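Local coordinates for protein fructose-2,6-bisphosphatase TIGAR B (Danio rerio, PDB 3E9D) that probably hydrolyses fructose-2,6-bisphosphate to fructose 6-phosphate and phosphate, lowering glycolytic flux, as a histidine phosphatase of the phosphoglycerate mutase family, at residues Ser190-His193 with Leu194-Leu198; Thr124-Gln127 with Val128-Arg131; Met208-Val211 with Phe212-Cys215; Leu139-Arg142 with Met143-His147. All blocks are in the same frame, centred on the assembly; numbering follows the deposited sequence.

Interaction 1: residues Ser190-His193 with Leu194-Leu198. With K (potassium ion), chain E.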
loop_
_atom_site.group_PDB
_atom_site.type_symbol
_atom_site.label_atom_id
_atom_site.label_comp_id
_atom_site.label_asym_id
_atom_site.label_seq_id
_atom_site.Cartn_x
_atom_site.Cartn_y
_atom_site.Cartn_z
ATOM N N SER A 190 -3.104 -3.474 6.206
ATOM C CA SER A 190 -2.224 -2.336 6.533
ATOM C C SER A 190 -2.994 -1.035 6.738
ATOM O O SER A 190 -2.730 -0.300 7.698
ATOM C CB SER A 190 -1.179 -2.141 5.434
ATOM O OG SER A 190 -0.365 -3.314 5.318
ATOM N N VAL A 191 -3.944 -0.755 5.840
ATOM C CA VAL A 191 -4.805 0.413 5.984
ATOM C C VAL A 191 -5.538 0.386 7.326
ATOM O O VAL A 191 -5.588 1.410 8.031
ATOM C CB VAL A 191 -5.807 0.548 4.789
ATOM C CG1 VAL A 191 -6.891 1.551 5.092
ATOM C CG2 VAL A 191 -5.057 0.967 3.507
ATOM N N ARG A 192 -6.099 -0.772 7.688
ATOM C CA ARG A 192 -6.821 -0.867 8.962
ATOM C C ARG A 192 -5.874 -0.638 10.162
ATOM O O ARG A 192 -6.267 -0.014 11.150
ATOM C CB ARG A 192 -7.562 -2.214 9.121
ATOM C CG ARG A 192 -8.434 -2.243 10.415
ATOM C CD ARG A 192 -9.304 -3.503 10.546
ATOM N NE ARG A 192 -10.473 -3.491 9.667
ATOM C CZ ARG A 192 -11.652 -2.937 9.962
ATOM N NH1 ARG A 192 -11.844 -2.296 11.116
ATOM N NH2 ARG A 192 -12.647 -3.009 9.080
ATOM N N HIS A 193 -4.642 -1.146 10.070
ATOM C CA HIS A 193 -3.643 -0.886 11.111
ATOM C C HIS A 193 -3.388 0.630 11.284
ATOM O O HIS A 193 -3.448 1.160 12.388
ATOM C CB HIS A 193 -2.318 -1.598 10.835
ATOM C CG HIS A 193 -1.243 -1.227 11.815
ATOM N ND1 HIS A 193 -1.321 -1.553 13.156
ATOM C CD2 HIS A 193 -0.089 -0.532 11.662
ATOM C CE1 HIS A 193 -0.255 -1.076 13.782
ATOM N NE2 HIS A 193 0.512 -0.468 12.896
ATOM N N LEU A 194 -3.133 1.312 10.174
ATOM C CA LEU A 194 -2.921 2.762 10.177
ATOM C C LEU A 194 -4.101 3.531 10.770
ATOM O O LEU A 194 -3.912 4.407 11.619
ATOM C CB LEU A 194 -2.639 3.248 8.759
ATOM C CG LEU A 194 -1.294 2.851 8.120
ATOM C CD1 LEU A 194 -1.183 3.464 6.742
ATOM C CD2 LEU A 194 -0.066 3.230 8.974
ATOM N N VAL A 195 -5.318 3.164 10.365
ATOM C CA VAL A 195 -6.511 3.931 10.725
ATOM C C VAL A 195 -7.025 3.608 12.130
ATOM O O VAL A 195 -7.324 4.509 12.920
ATOM C CB VAL A 195 -7.622 3.719 9.673
ATOM C CG1 VAL A 195 -8.939 4.320 10.148
ATOM C CG2 VAL A 195 -7.180 4.352 8.332
ATOM N N GLU A 196 -7.115 2.323 12.445
ATOM C CA GLU A 196 -7.709 1.866 13.689
ATOM C C GLU A 196 -6.684 1.713 14.834
ATOM O O GLU A 196 -6.888 2.242 15.939
ATOM C CB GLU A 196 -8.471 0.565 13.425
ATOM C CG GLU A 196 -9.652 0.341 14.315
ATOM C CD GLU A 196 -10.520 -0.820 13.850
ATOM O OE1 GLU A 196 -11.770 -0.709 13.974
ATOM O OE2 GLU A 196 -9.957 -1.832 13.375
ATOM N N ASP A 197 -5.570 1.030 14.572
ATOM C CA ASP A 197 -4.588 0.749 15.630
ATOM C C ASP A 197 -3.789 1.967 16.028
ATOM O O ASP A 197 -3.379 2.083 17.167
ATOM C CB ASP A 197 -3.621 -0.367 15.217
ATOM C CG ASP A 197 -4.322 -1.699 14.997
ATOM O OD1 ASP A 197 -5.459 -1.884 15.498
ATOM O OD2 ASP A 197 -3.735 -2.557 14.310
ATOM N N LEU A 198 -3.549 2.871 15.091
ATOM C CA LEU A 198 -2.701 4.035 15.371
ATOM C C LEU A 198 -3.534 5.312 15.509
ATOM O O LEU A 198 -4.704 5.330 15.111
ATOM C CB LEU A 198 -1.638 4.190 14.271
ATOM C CG LEU A 198 -0.743 2.945 14.058
ATOM C CD1 LEU A 198 0.342 3.211 13.015
ATOM C CD2 LEU A 198 -0.103 2.451 15.376
HETATM K K K E . -7.337 5.368 15.453
HETATM O O HOH W 1 -8.783 6.821 12.999
#
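His193 and Asp197 pair one turn apart at the C-terminal end of helix 184-197, where the last turn widens to a pi-type turn and backbone carbonyls there and just beyond bind a potassium ion. CG of His193 lies anti to the backbone N (chi1 174°), beside the carbonyl carbon, and this brings ND1 to the carboxylate. His193 ND1 donates to Asp197 OD2 at 2.9 Å, nearly in the ring plane and onto the anti lone pair of that oxygen; ring and carboxylate stand steeply to each other. OD2 also takes a salt bridge from Lys129 of helix 125-146, and is therefore gripped twice. One face of the imidazole is covered by Leu198, whose CG lies 4.2 Å from the centroid of the His193 ring in a CH-pi contact. With an alanine in place of His193, Asp197 OD2 would probably keep Lys129 but lose its imidazole donor, and Leu198 the ring face it lies on.

On another flank Arg192 and Glu196 run alongside, and the bend at chi3 (-76°) brings the guanidinium edge to the carboxylate. Arg192 NH1 reaches Glu196 OE2 at 3.0 Å, within the guanidinium plane but from above the carboxylate plane. Phe212 adds a cation-pi contact to this arginine. At the helix end the potassium ion is bound by Val195 O and Leu198 O, each at 2.7 Å, with Glu196 O farther off at 3.2 Å.

Interaction 2: residues Thr124-Gln127 with Val128-Arg131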
loop_
_atom_site.group_PDB
_atom_site.type_symbol
_atom_site.label_atom_id
_atom_site.label_comp_id
_atom_site.label_asym_id
_atom_site.label_seq_id
_atom_site.Cartn_x
_atom_site.Cartn_y
_atom_site.Cartn_z
ATOM N N THR A 124 -1.953 -15.856 9.368
ATOM C CA THR A 124 -3.075 -15.216 10.065
ATOM C C THR A 124 -3.051 -13.699 9.809
ATOM O O THR A 124 -2.049 -13.149 9.316
ATOM C CB THR A 124 -3.019 -15.446 11.568
ATOM O OG1 THR A 124 -1.881 -14.748 12.088
ATOM C CG2 THR A 124 -2.910 -16.972 11.898
ATOM N N LEU A 125 -4.155 -13.034 10.131
ATOM C CA LEU A 125 -4.207 -11.587 10.010
ATOM C C LEU A 125 -3.127 -10.901 10.849
ATOM O O LEU A 125 -2.498 -9.975 10.372
ATOM C CB LEU A 125 -5.596 -11.047 10.379
ATOM C CG LEU A 125 -5.825 -9.574 10.032
ATOM C CD1 LEU A 125 -7.272 -9.347 9.578
ATOM C CD2 LEU A 125 -5.460 -8.658 11.218
ATOM N N GLU A 126 -2.906 -11.353 12.081
ATOM C CA GLU A 126 -1.872 -10.740 12.937
ATOM C C GLU A 126 -0.457 -10.897 12.377
ATOM O O GLU A 126 0.373 -10.003 12.541
ATOM C CB GLU A 126 -1.923 -11.282 14.373
ATOM C CG GLU A 126 -2.988 -10.617 15.257
ATOM C CD GLU A 126 -2.883 -9.085 15.294
ATOM O OE1 GLU A 126 -1.837 -8.549 15.731
ATOM O OE2 GLU A 126 -3.856 -8.414 14.882
ATOM N N GLN A 127 -0.188 -12.038 11.737
ATOM C CA GLN A 127 1.095 -12.267 11.077
ATOM C C GLN A 127 1.311 -11.282 9.922
ATOM O O GLN A 127 2.376 -10.711 9.784
ATOM C CB GLN A 127 1.192 -13.717 10.575
ATOM C CG GLN A 127 1.468 -14.724 11.688
ATOM C CD GLN A 127 1.497 -16.170 11.177
ATOM O OE1 GLN A 127 0.583 -16.622 10.488
ATOM N NE2 GLN A 127 2.559 -16.890 11.519
ATOM N N VAL A 128 0.295 -11.082 9.096
ATOM C CA VAL A 128 0.381 -10.068 8.040
ATOM C C VAL A 128 0.603 -8.664 8.632
ATOM O O VAL A 128 1.452 -7.904 8.162
ATOM C CB VAL A 128 -0.858 -10.087 7.107
ATOM C CG1 VAL A 128 -0.703 -9.027 5.998
ATOM C CG2 VAL A 128 -1.048 -11.452 6.509
ATOM N N LYS A 129 -0.159 -8.317 9.666
ATOM C CA LYS A 129 -0.022 -7.005 10.302
ATOM C C LYS A 129 1.366 -6.780 10.918
ATOM O O LYS A 129 1.933 -5.677 10.815
ATOM C CB LYS A 129 -1.109 -6.807 11.361
ATOM C CG LYS A 129 -1.153 -5.387 11.935
ATOM C CD LYS A 129 -2.021 -5.316 13.209
ATOM C CE LYS A 129 -3.487 -5.534 12.902
ATOM N NZ LYS A 129 -4.353 -5.298 14.114
ATOM N N THR A 130 1.905 -7.817 11.571
ATOM C CA THR A 130 3.277 -7.765 12.064
ATOM C C THR A 130 4.282 -7.437 10.946
ATOM O O THR A 130 5.190 -6.635 11.153
ATOM C CB THR A 130 3.644 -9.081 12.787
ATOM O OG1 THR A 130 2.803 -9.200 13.946
ATOM C CG2 THR A 130 5.113 -9.116 13.205
ATOM N N ARG A 131 4.104 -8.033 9.765
ATOM C CA ARG A 131 4.957 -7.705 8.608
ATOM C C ARG A 131 4.880 -6.226 8.208
ATOM O O ARG A 131 5.912 -5.584 7.950
ATOM C CB ARG A 131 4.624 -8.593 7.400
ATOM C CG ARG A 131 5.075 -10.048 7.574
ATOM C CD ARG A 131 5.181 -10.745 6.224
ATOM N NE ARG A 131 3.892 -11.149 5.630
ATOM C CZ ARG A 131 3.348 -10.593 4.547
ATOM N NH1 ARG A 131 3.937 -9.563 3.936
ATOM N NH2 ARG A 131 2.223 -11.082 4.053
HETATM O O HOH W 2 0.494 -7.760 14.686
HETATM O O HOH W 3 -2.287 -5.731 16.669
#
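Thr124 O accepts from Val128 N at 3.1 Å, the first of four successive i to i+4 backbone bonds that carry helix 125-146 through its opening turns; Leu125, Glu126 and Gln127 pass the pattern on to Lys129, Thr130 and Arg131. Thr124 itself sits at the N-cap and closes a capping box with Gln127. Gln127 N donates to Thr124 OG1 at 3.2 Å, while Thr124 N donates to Gln127 OE1 at 2.9 Å, in the carbonyl plane and on a lone pair. A chi1 of 67° puts the threonine hydroxyl between its backbone N and carbonyl carbon, where it can reach over the open first turn.

Farther along, Glu126 and Lys129 lie side by side and point the same way. The glutamate folds at chi2 (-54°), and its OE2 meets Lys129 NZ in a salt bridge of 3.2 Å whose hydrogen bond is weak. The stronger claim on that ammonium comes from Asp197 of helix 184-197. Leu125 CD2 rests 4.1 Å from Lys129 CE, flanking the aliphatic part of the lysine. Water enters on the glutamate's other oxygen: one molecule donates to both Glu126 OE1, at 2.7 Å, and Thr130 OG1. A second donates to OE1 and accepts weakly from Lys129 NZ. Arg131 is turned elsewhere, to a salt bridge with Glu123.

Lysine charge is thus shared between two carboxylates on different helices, which would be expected to stabilise its protonated form, while the capping box satisfies backbone N-H groups that the first helical turn leaves without carbonyl partners.

Interaction 3: residues Met208-Val211 with Phe212-Cys215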
loop_
_atom_site.group_PDB
_atom_site.type_symbol
_atom_site.label_atom_id
_atom_site.label_comp_id
_atom_site.label_asym_id
_atom_site.label_seq_id
_atom_site.Cartn_x
_atom_site.Cartn_y
_atom_site.Cartn_z
ATOM N N MET A 208 -16.277 5.518 6.257
ATOM C CA MET A 208 -15.527 4.378 6.795
ATOM C C MET A 208 -15.669 3.122 5.944
ATOM O O MET A 208 -14.753 2.310 5.904
ATOM C CB MET A 208 -15.937 4.069 8.232
ATOM C CG MET A 208 -15.698 5.230 9.184
ATOM S SD MET A 208 -14.010 5.873 9.095
ATOM C CE MET A 208 -14.186 7.299 10.158
ATOM N N ASN A 209 -16.817 2.951 5.278
ATOM C CA ASN A 209 -17.010 1.784 4.425
ATOM C C ASN A 209 -16.025 1.824 3.271
ATOM O O ASN A 209 -15.499 0.789 2.883
ATOM C CB ASN A 209 -18.437 1.681 3.895
ATOM C CG ASN A 209 -19.409 1.180 4.944
ATOM O OD1 ASN A 209 -18.996 0.697 6.010
ATOM N ND2 ASN A 209 -20.709 1.262 4.644
ATOM N N GLN A 210 -15.783 3.022 2.748
ATOM C CA GLN A 210 -14.765 3.214 1.725
ATOM C C GLN A 210 -13.367 2.967 2.286
ATOM O O GLN A 210 -12.570 2.245 1.676
ATOM C CB GLN A 210 -14.864 4.610 1.085
ATOM C CG GLN A 210 -13.771 4.921 0.050
ATOM C CD GLN A 210 -13.852 4.017 -1.170
ATOM O OE1 GLN A 210 -14.887 3.404 -1.421
ATOM N NE2 GLN A 210 -12.753 3.912 -1.921
ATOM N N VAL A 211 -13.060 3.584 3.428
ATOM C CA VAL A 211 -11.739 3.418 4.071
ATOM C C VAL A 211 -11.358 1.941 4.184
ATOM O O VAL A 211 -10.225 1.565 3.901
ATOM C CB VAL A 211 -11.704 4.063 5.483
ATOM C CG1 VAL A 211 -10.376 3.786 6.160
ATOM C CG2 VAL A 211 -11.949 5.560 5.378
ATOM N N PHE A 212 -12.308 1.113 4.601
ATOM C CA PHE A 212 -12.031 -0.286 4.883
ATOM C C PHE A 212 -12.379 -1.261 3.731
ATOM O O PHE A 212 -12.349 -2.478 3.921
ATOM C CB PHE A 212 -12.747 -0.707 6.177
ATOM C CG PHE A 212 -12.276 0.044 7.406
ATOM C CD1 PHE A 212 -10.920 0.068 7.751
ATOM C CD2 PHE A 212 -13.183 0.721 8.214
ATOM C CE1 PHE A 212 -10.465 0.758 8.896
ATOM C CE2 PHE A 212 -12.739 1.428 9.357
ATOM C CZ PHE A 212 -11.386 1.434 9.706
ATOM N N SER A 213 -12.678 -0.726 2.545
ATOM C CA SER A 213 -13.059 -1.553 1.385
ATOM C C SER A 213 -11.865 -2.315 0.776
ATOM O O SER A 213 -10.703 -1.964 1.035
ATOM C CB SER A 213 -13.756 -0.677 0.324
ATOM O OG SER A 213 -12.851 0.282 -0.193
ATOM N N PRO A 214 -12.136 -3.387 -0.010
ATOM C CA PRO A 214 -11.021 -4.068 -0.679
ATOM C C PRO A 214 -10.444 -3.175 -1.798
ATOM O O PRO A 214 -11.199 -2.420 -2.423
ATOM C CB PRO A 214 -11.651 -5.347 -1.246
ATOM C CG PRO A 214 -13.144 -5.102 -1.299
ATOM C CD PRO A 214 -13.464 -3.943 -0.365
ATOM N N CYS A 215 -9.131 -3.206 -2.005
ATOM C CA CYS A 215 -8.496 -2.348 -3.011
ATOM C C CYS A 215 -8.577 -2.966 -4.404
ATOM O O CYS A 215 -8.236 -4.147 -4.574
ATOM C CB CYS A 215 -7.031 -2.081 -2.674
ATOM S SG CYS A 215 -6.303 -0.784 -3.760
HETATM O O HOH W 4 -9.185 -0.759 2.883
#
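Phe212 follows the short helix 208-211 and is the first residue to leave helical backbone angles, yet its N still closes the last turn on Met208 O at 3.0 Å. Its ring stands alongside Val211, the two side chains pointing the same way. Val211 CG1 lies over one ring face, 4.1 Å from the centroid of the Phe212 ring in a CH-pi contact and displaced toward the rim. On one side of the ring, Phe212 CE2 approaches Met208 CB at 4.3 Å. The carbonyl of Phe212 accepts a hydrogen bond from Arg188 NE of helix 184-197.

Ser213 comes next and grips a single carbonyl twice. With chi1 at 65°, its hydroxyl folds back so that Ser213 OG donates to Gln210 O at 2.7 Å; Ser213 N reaches Gln210 O at 3.1 Å from well above the carbonyl plane. A water bridges Val211 O and Ser213 O, donating to both. Through Pro214 the chain then runs extended to Cys215, whose carbonyl accepts from Arg10.

This is a helix C-terminus ending in a tight i to i+3 turn, with a serine hydroxyl reinforcing the backbone bond, where the chain leaves for strand 220-230 of the histidine phosphatase fold.

Interaction 4: residues Leu139-Arg142 with Met143-His147; sequences LFQR and MFEEH
Leu139 and Met143 form the close-packed side of this contact, one turn apart near the C-terminal end of helix 125-146. Leu139 CD1 lies 3.8 Å from Met143 CG. Bends at chi2 (-54°) and chi3 (98°) bring the terminal methyl to the leucine as well, with Met143 CE 4.0 Å from Leu139 CD1. The same methyl borders the aliphatic stem of Arg142, 4.0 Å from Arg142 CD. Beneath lies the central sheet: Phe55 of strand 53-56 touches Leu139, Arg142 and Met143, and Phe4 of strand 2-10 meets Leu139.

The more exposed flank carries the polar contact, although Gln141 also touches Leu234 of strand 233-246. Gln141 bends at its own chi2, bringing its amide up to the carboxylate one turn on, and Gln141 NE2 donates to Glu145 OE2 at a short 2.6 Å. The bond is almost straight (171°) and leaves within the amide plane, but it meets the oxygen from above the carboxylate plane, the two flat groups being steeply inclined. A leucine in place of Gln141 would probably leave Glu145 OE2 without this amide donor and the carboxylate freer to turn. At the helix end Glu146 lays its CG over the centre of the His147 ring, 3.6 Å above the plane, while Asn53 bonds to both residues.

Apolar contacts therefore fasten one face of the helix to the sheet, whereas on the more exposed face a neutral amide N-H donates to the Glu145 carboxylate, a charge-dipole bond that would be expected to ease, not cancel, its negative charge.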
loop_
_atom_site.group_PDB
_atom_site.type_symbol
_atom_site.label_atom_id
_atom_site.label_comp_id
_atom_site.label_asym_id
_atom_site.label_seq_id
_atom_site.Cartn_x
_atom_site.Cartn_y
_atom_site.Cartn_z
ATOM N N LEU A 139 10.816 1.512 6.989
ATOM C CA LEU A 139 10.473 2.692 6.205
ATOM C C LEU A 139 10.858 3.997 6.915
ATOM O O LEU A 139 11.524 4.845 6.325
ATOM C CB LEU A 139 8.972 2.713 5.883
ATOM C CG LEU A 139 8.444 3.970 5.177
ATOM C CD1 LEU A 139 9.026 4.024 3.756
ATOM C CD2 LEU A 139 6.905 3.995 5.160
ATOM N N PHE A 140 10.420 4.154 8.160
ATOM C CA PHE A 140 10.729 5.365 8.921
ATOM C C PHE A 140 12.246 5.583 9.018
ATOM O O PHE A 140 12.737 6.706 8.830
ATOM C CB PHE A 140 10.147 5.333 10.351
ATOM C CG PHE A 140 8.629 5.315 10.425
ATOM C CD1 PHE A 140 7.836 5.548 9.304
ATOM C CD2 PHE A 140 8.003 5.078 11.648
ATOM C CE1 PHE A 140 6.441 5.530 9.397
ATOM C CE2 PHE A 140 6.600 5.063 11.754
ATOM C CZ PHE A 140 5.823 5.279 10.624
ATOM N N GLN A 141 12.971 4.518 9.347
ATOM C CA GLN A 141 14.415 4.615 9.545
ATOM C C GLN A 141 15.107 5.028 8.240
ATOM O O GLN A 141 15.952 5.930 8.236
ATOM C CB GLN A 141 14.987 3.303 10.099
ATOM C CG GLN A 141 16.520 3.298 10.277
ATOM C CD GLN A 141 17.018 4.352 11.279
ATOM O OE1 GLN A 141 16.383 4.606 12.311
ATOM N NE2 GLN A 141 18.169 4.962 10.978
ATOM N N ARG A 142 14.712 4.397 7.137
ATOM C CA ARG A 142 15.266 4.731 5.824
ATOM C C ARG A 142 14.922 6.154 5.365
ATOM O O ARG A 142 15.773 6.835 4.815
ATOM C CB ARG A 142 14.828 3.709 4.759
ATOM C CG ARG A 142 15.506 3.934 3.380
ATOM C CD ARG A 142 14.906 3.045 2.299
ATOM N NE ARG A 142 15.187 1.632 2.564
ATOM C CZ ARG A 142 16.258 0.978 2.108
ATOM N NH1 ARG A 142 17.159 1.599 1.353
ATOM N NH2 ARG A 142 16.428 -0.301 2.412
ATOM N N MET A 143 13.676 6.590 5.567
ATOM C CA MET A 143 13.267 7.950 5.176
ATOM C C MET A 143 14.032 8.983 6.010
ATOM O O MET A 143 14.498 10.005 5.490
ATOM C CB MET A 143 11.748 8.177 5.329
ATOM C CG MET A 143 10.830 7.328 4.396
ATOM S SD MET A 143 11.212 7.467 2.609
ATOM C CE MET A 143 12.188 5.999 2.430
ATOM N N PHE A 144 14.163 8.704 7.301
ATOM C CA PHE A 144 14.847 9.616 8.200
ATOM C C PHE A 144 16.328 9.740 7.842
ATOM O O PHE A 144 16.840 10.839 7.791
ATOM C CB PHE A 144 14.680 9.174 9.649
ATOM C CG PHE A 144 14.976 10.252 10.644
ATOM C CD1 PHE A 144 14.002 11.173 10.989
ATOM C CD2 PHE A 144 16.225 10.340 11.234
ATOM C CE1 PHE A 144 14.272 12.169 11.916
ATOM C CE2 PHE A 144 16.513 11.331 12.154
ATOM C CZ PHE A 144 15.538 12.245 12.501
ATOM N N GLU A 145 16.995 8.614 7.594
ATOM C CA GLU A 145 18.420 8.608 7.232
ATOM C C GLU A 145 18.693 9.342 5.927
ATOM O O GLU A 145 19.722 9.982 5.778
ATOM C CB GLU A 145 18.915 7.188 7.010
ATOM C CG GLU A 145 19.199 6.399 8.240
ATOM C CD GLU A 145 19.270 4.912 7.937
ATOM O OE1 GLU A 145 19.061 4.526 6.761
ATOM O OE2 GLU A 145 19.507 4.123 8.876
ATOM N N GLU A 146 17.790 9.203 4.964
ATOM C CA GLU A 146 18.000 9.818 3.672
ATOM C C GLU A 146 17.555 11.277 3.551
ATOM O O GLU A 146 18.055 12.009 2.697
ATOM C CB GLU A 146 17.310 9.001 2.592
ATOM C CG GLU A 146 17.307 9.714 1.263
ATOM C CD GLU A 146 16.910 8.817 0.105
ATOM O OE1 GLU A 146 16.648 7.598 0.332
ATOM O OE2 GLU A 146 16.874 9.352 -1.030
ATOM N N HIS A 147 16.602 11.710 4.362
ATOM C CA HIS A 147 16.021 13.034 4.118
ATOM C C HIS A 147 16.305 14.084 5.203
ATOM O O HIS A 147 15.444 14.865 5.570
ATOM C CB HIS A 147 14.533 12.907 3.791
ATOM C CG HIS A 147 14.266 12.077 2.579
ATOM N ND1 HIS A 147 14.490 12.540 1.301
ATOM C CD2 HIS A 147 13.827 10.801 2.447
ATOM C CE1 HIS A 147 14.186 11.592 0.434
ATOM N NE2 HIS A 147 13.778 10.529 1.103
#

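In the fold
Each of the four contacts is local, spanning adjoining residues, so none closes a long loop and none nests in or crosses another; they follow in series. Helix 125-146 carries two: interaction 2 at its N-terminal end and interaction 4 at its C-terminal end, with centres about 23 Å apart. Helix 184-197 then brings interaction 1 against interaction 2, joined by the Lys129 to Asp197 salt bridge. Interaction 3, on the following short helix, packs back on interaction 1, where Val195 meets Val211 and Phe212. Interaction 1, which binds the potassium ion, thus touches both interaction 2 and interaction 3, which do not touch each other, whereas interaction 4 stands apart, packing the far helix end on strands 2-10, 53-56 and 233-246.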